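PDB 6LWT: superantigen-like protein SSL10 from Staphylococcus aureus subsp. aureus, which probably binds the Fc region of human IgG, blocking classical complement activation, and probably inhibits plasma clotting through prothrombin and a coagulation factor. Local coordinates for residues L133-L144 with Y170-L178. Numbering follows the deposited sequence.
Sequences LKELDYKLRKHL and YNLDLRSKL
R141 lays its guanidinium against the side chain of L174, whose CD2 sits over one face, offset toward the rim, and is 3.7 Å from R141 CD. R141 is extended from CG to NE and reaches the loop after strand 169-173. There NH2 donates to the carbonyl of S176 (NH2 to O 2.8 Å). The oxygen lies near the guanidinium plane, while NH2 stands above the carbonyl plane. NH1 adds a weak bond to the same oxygen. One turn back, D137 takes both NE and NH1 of R141 on OD1, with NE to OD1 2.8 Å. Together with the S176 bonds, this side-on salt bridge restrains the guanidinium's rotation. The Y151 hydroxyl also bonds NH2, and that of Y22 bonds D137 OD2. D137 also touches leucines: L172 CD1 is 3.5 Å from OD1, and L178 CB is 3.5 Å from OD2. With CG anti to the backbone N (chi1 -178°), L133 turns its methyls to Y170 and L172. Its CD2 meets the Y170 ring obliquely, 4.0 Å from ring CD2. L133 CD1 packs on L172 CD2 at 4.2 Å. Helix 133-148 thus packs across edge strand 169-173 and its following turn, as in the beta-grasp domain of staphylococcal superantigen-like toxins.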
loop_
_atom_site.group_PDB
_atom_site.type_symbol
_atom_site.label_atom_id
_atom_site.label_comp_id
_atom_site.label_asym_id
_atom_site.label_seq_id
_atom_site.Cartn_x
_atom_site.Cartn_y
_atom_site.Cartn_z
ATOM N N LEU A 133 -1.992 -5.214 -0.367
ATOM C CA LEU A 133 -1.049 -4.867 0.700
ATOM C C LEU A 133 -0.316 -3.568 0.410
ATOM O O LEU A 133 -0.056 -2.797 1.330
ATOM C CB LEU A 133 -0.080 -6.015 0.994
ATOM C CG LEU A 133 0.924 -5.756 2.133
ATOM C CD1 LEU A 133 0.252 -5.584 3.490
ATOM C CD2 LEU A 133 1.937 -6.877 2.211
ATOM N N LYS A 134 -0.018 -3.299 -0.864
ATOM C CA LYS A 134 0.563 -2.028 -1.275
ATOM C C LYS A 134 -0.246 -0.806 -0.816
ATOM O O LYS A 134 0.304 0.134 -0.230
ATOM C CB LYS A 134 0.665 -1.999 -2.800
ATOM C CG LYS A 134 1.230 -0.714 -3.343
ATOM C CD LYS A 134 0.956 -0.585 -4.835
ATOM C CE LYS A 134 1.684 0.605 -5.403
ATOM N NZ LYS A 134 3.154 0.487 -5.269
ATOM N N GLU A 135 -1.545 -0.817 -1.121
ATOM C CA GLU A 135 -2.416 0.319 -0.803
ATOM C C GLU A 135 -2.615 0.451 0.703
ATOM O O GLU A 135 -2.614 1.563 1.241
ATOM C CB GLU A 135 -3.776 0.162 -1.499
ATOM C CG GLU A 135 -4.695 1.350 -1.273
ATOM C CD GLU A 135 -6.025 1.281 -2.012
ATOM O OE1 GLU A 135 -6.162 0.532 -3.001
ATOM O OE2 GLU A 135 -6.941 2.019 -1.602
ATOM N N LEU A 136 -2.771 -0.682 1.379
ATOM C CA LEU A 136 -2.957 -0.678 2.824
ATOM C C LEU A 136 -1.696 -0.168 3.522
ATOM O O LEU A 136 -1.765 0.723 4.363
ATOM C CB LEU A 136 -3.358 -2.062 3.329
ATOM C CG LEU A 136 -3.816 -2.132 4.795
ATOM C CD1 LEU A 136 -4.839 -1.062 5.154
ATOM C CD2 LEU A 136 -4.363 -3.518 5.059
ATOM N N ASP A 137 -0.545 -0.682 3.104
ATOM C CA ASP A 137 0.743 -0.207 3.607
ATOM C C ASP A 137 0.881 1.303 3.433
ATOM O O ASP A 137 1.138 2.028 4.403
ATOM C CB ASP A 137 1.886 -0.928 2.895
ATOM C CG ASP A 137 3.250 -0.349 3.216
ATOM O OD1 ASP A 137 3.735 -0.513 4.364
ATOM O OD2 ASP A 137 3.858 0.266 2.304
ATOM N N TYR A 138 0.696 1.760 2.206
ATOM C CA TYR A 138 0.854 3.177 1.892
ATOM C C TYR A 138 -0.078 4.073 2.701
ATOM O O TYR A 138 0.368 5.053 3.303
ATOM C CB TYR A 138 0.646 3.445 0.405
ATOM C CG TYR A 138 1.096 4.833 0.007
ATOM C CD1 TYR A 138 0.268 5.946 0.195
ATOM C CD2 TYR A 138 2.356 5.038 -0.542
ATOM C CE1 TYR A 138 0.694 7.214 -0.156
ATOM C CE2 TYR A 138 2.790 6.306 -0.894
ATOM C CZ TYR A 138 1.961 7.377 -0.709
ATOM O OH TYR A 138 2.406 8.626 -1.069
ATOM N N LYS A 139 -1.363 3.752 2.693
ATOM C CA LYS A 139 -2.329 4.597 3.361
ATOM C C LYS A 139 -2.167 4.566 4.885
ATOM O O LYS A 139 -2.376 5.587 5.531
ATOM C CB LYS A 139 -3.746 4.226 2.980
ATOM C CG LYS A 139 -4.084 4.652 1.570
ATOM C CD LYS A 139 -5.520 4.318 1.250
ATOM C CE LYS A 139 -5.934 5.015 -0.028
ATOM N NZ LYS A 139 -7.364 4.751 -0.306
ATOM N N LEU A 140 -1.813 3.406 5.441
ATOM C CA LEU A 140 -1.503 3.331 6.870
ATOM C C LEU A 140 -0.294 4.222 7.216
ATOM O O LEU A 140 -0.337 4.966 8.207
ATOM C CB LEU A 140 -1.278 1.892 7.327
ATOM C CG LEU A 140 -2.557 1.063 7.513
ATOM C CD1 LEU A 140 -2.239 -0.419 7.679
ATOM C CD2 LEU A 140 -3.348 1.596 8.707
ATOM N N ARG A 141 0.759 4.188 6.400
ATOM C CA ARG A 141 1.911 5.033 6.695
ATOM C C ARG A 141 1.605 6.508 6.561
ATOM O O ARG A 141 2.018 7.298 7.419
ATOM C CB ARG A 141 3.141 4.654 5.879
ATOM C CG ARG A 141 3.580 3.239 6.185
ATOM C CD ARG A 141 5.006 2.987 5.753
ATOM N NE ARG A 141 5.253 1.565 5.436
ATOM C CZ ARG A 141 6.450 0.982 5.451
ATOM N NH1 ARG A 141 6.548 -0.290 5.091
ATOM N NH2 ARG A 141 7.555 1.656 5.795
ATOM N N LYS A 142 0.861 6.879 5.531
ATOM C CA LYS A 142 0.448 8.278 5.366
ATOM C C LYS A 142 -0.369 8.774 6.552
ATOM O O LYS A 142 -0.151 9.900 7.043
ATOM C CB LYS A 142 -0.333 8.477 4.073
ATOM C CG LYS A 142 -0.524 9.946 3.698
ATOM C CD LYS A 142 -1.241 10.078 2.361
ATOM C CE LYS A 142 -2.736 9.846 2.522
ATOM N NZ LYS A 142 -3.517 10.245 1.314
ATOM N N HIS A 143 -1.292 7.931 7.015
ATOM C CA HIS A 143 -2.040 8.178 8.263
ATOM C C HIS A 143 -1.122 8.425 9.459
ATOM O O HIS A 143 -1.313 9.402 10.197
ATOM C CB HIS A 143 -3.008 7.014 8.532
ATOM C CG HIS A 143 -3.860 7.193 9.752
ATOM N ND1 HIS A 143 -3.593 6.553 10.943
ATOM C CD2 HIS A 143 -4.965 7.947 9.969
ATOM C CE1 HIS A 143 -4.492 6.902 11.841
ATOM N NE2 HIS A 143 -5.342 7.744 11.278
ATOM N N LEU A 144 -0.099 7.586 9.630
ATOM C CA LEU A 144 0.815 7.724 10.749
ATOM C C LEU A 144 1.724 8.936 10.584
ATOM O O LEU A 144 2.097 9.560 11.578
ATOM C CB LEU A 144 1.654 6.473 10.930
ATOM C CG LEU A 144 0.906 5.167 11.235
ATOM C CD1 LEU A 144 1.898 4.026 11.181
ATOM C CD2 LEU A 144 0.196 5.212 12.572
ATOM N N TYR A 170 0.244 -9.858 8.409
ATOM C CA TYR A 170 1.371 -9.226 7.733
ATOM C C TYR A 170 2.017 -8.300 8.754
ATOM O O TYR A 170 1.352 -7.394 9.263
ATOM C CB TYR A 170 0.900 -8.399 6.525
ATOM C CG TYR A 170 0.085 -9.181 5.513
ATOM C CD1 TYR A 170 -1.298 -9.274 5.649
ATOM C CD2 TYR A 170 0.692 -9.885 4.469
ATOM C CE1 TYR A 170 -2.063 -10.027 4.747
ATOM C CE2 TYR A 170 -0.066 -10.626 3.565
ATOM C CZ TYR A 170 -1.444 -10.693 3.711
ATOM O OH TYR A 170 -2.241 -11.414 2.845
ATOM N N ASN A 171 3.308 -8.495 9.036
ATOM C CA ASN A 171 4.016 -7.584 9.913
ATOM C C ASN A 171 4.924 -6.699 9.058
ATOM O O ASN A 171 5.853 -7.202 8.418
ATOM C CB ASN A 171 4.791 -8.360 10.969
ATOM C CG ASN A 171 5.449 -7.447 11.973
ATOM O OD1 ASN A 171 4.767 -6.766 12.733
ATOM N ND2 ASN A 171 6.786 -7.377 11.938
ATOM N N LEU A 172 4.624 -5.407 9.031
ATOM C CA LEU A 172 5.362 -4.419 8.235
ATOM C C LEU A 172 6.396 -3.689 9.068
ATOM O O LEU A 172 6.115 -3.264 10.197
ATOM C CB LEU A 172 4.408 -3.391 7.655
ATOM C CG LEU A 172 3.245 -3.952 6.854
ATOM C CD1 LEU A 172 2.238 -2.863 6.548
ATOM C CD2 LEU A 172 3.756 -4.565 5.574
ATOM N N ASP A 173 7.598 -3.560 8.511
ATOM C CA ASP A 173 8.685 -2.860 9.174
ATOM C C ASP A 173 8.725 -1.408 8.681
ATOM O O ASP A 173 9.027 -1.143 7.521
ATOM C CB ASP A 173 9.999 -3.571 8.862
ATOM C CG ASP A 173 11.180 -3.038 9.673
ATOM O OD1 ASP A 173 11.059 -2.022 10.417
ATOM O OD2 ASP A 173 12.251 -3.674 9.544
ATOM N N LEU A 174 8.444 -0.463 9.572
ATOM C CA LEU A 174 8.459 0.954 9.216
ATOM C C LEU A 174 9.878 1.503 8.969
ATOM O O LEU A 174 10.009 2.578 8.407
ATOM C CB LEU A 174 7.723 1.814 10.248
ATOM C CG LEU A 174 6.243 1.428 10.442
ATOM C CD1 LEU A 174 5.689 2.213 11.612
ATOM C CD2 LEU A 174 5.457 1.681 9.170
ATOM N N ARG A 175 10.912 0.747 9.318
ATOM C CA ARG A 175 12.288 1.169 9.041
ATOM C C ARG A 175 12.699 1.045 7.566
ATOM O O ARG A 175 13.739 1.566 7.187
ATOM C CB ARG A 175 13.275 0.399 9.892
ATOM C CG ARG A 175 13.031 0.480 11.396
ATOM C CD ARG A 175 13.952 -0.473 12.150
ATOM N NE ARG A 175 13.697 -1.865 11.755
ATOM C CZ ARG A 175 14.422 -2.910 12.148
ATOM N NH1 ARG A 175 15.446 -2.756 12.984
ATOM N NH2 ARG A 175 14.112 -4.123 11.708
ATOM N N SER A 176 11.908 0.368 6.743
ATOM C CA SER A 176 12.169 0.358 5.312
ATOM C C SER A 176 10.913 0.411 4.470
ATOM O O SER A 176 9.776 0.243 4.961
ATOM C CB SER A 176 13.002 -0.868 4.945
ATOM O OG SER A 176 12.403 -2.030 5.445
ATOM N N LYS A 177 11.131 0.628 3.180
ATOM C CA LYS A 177 10.032 0.639 2.216
ATOM C C LYS A 177 9.472 -0.768 2.092
ATOM O O LYS A 177 10.214 -1.740 2.198
ATOM C CB LYS A 177 10.498 1.148 0.848
ATOM C CG LYS A 177 9.360 1.688 -0.001
ATOM C CD LYS A 177 9.588 1.627 -1.520
ATOM C CE LYS A 177 10.466 2.738 -2.045
ATOM N NZ LYS A 177 10.538 2.708 -3.540
ATOM N N LEU A 178 8.165 -0.900 1.864
ATOM C CA LEU A 178 7.621 -2.214 1.508
ATOM C C LEU A 178 8.359 -2.705 0.259
ATOM O O LEU A 178 8.591 -1.929 -0.647
ATOM C CB LEU A 178 6.125 -2.144 1.207
ATOM C CG LEU A 178 5.415 -3.461 0.900
ATOM C CD1 LEU A 178 5.399 -4.375 2.109
ATOM C CD2 LEU A 178 3.991 -3.192 0.455
#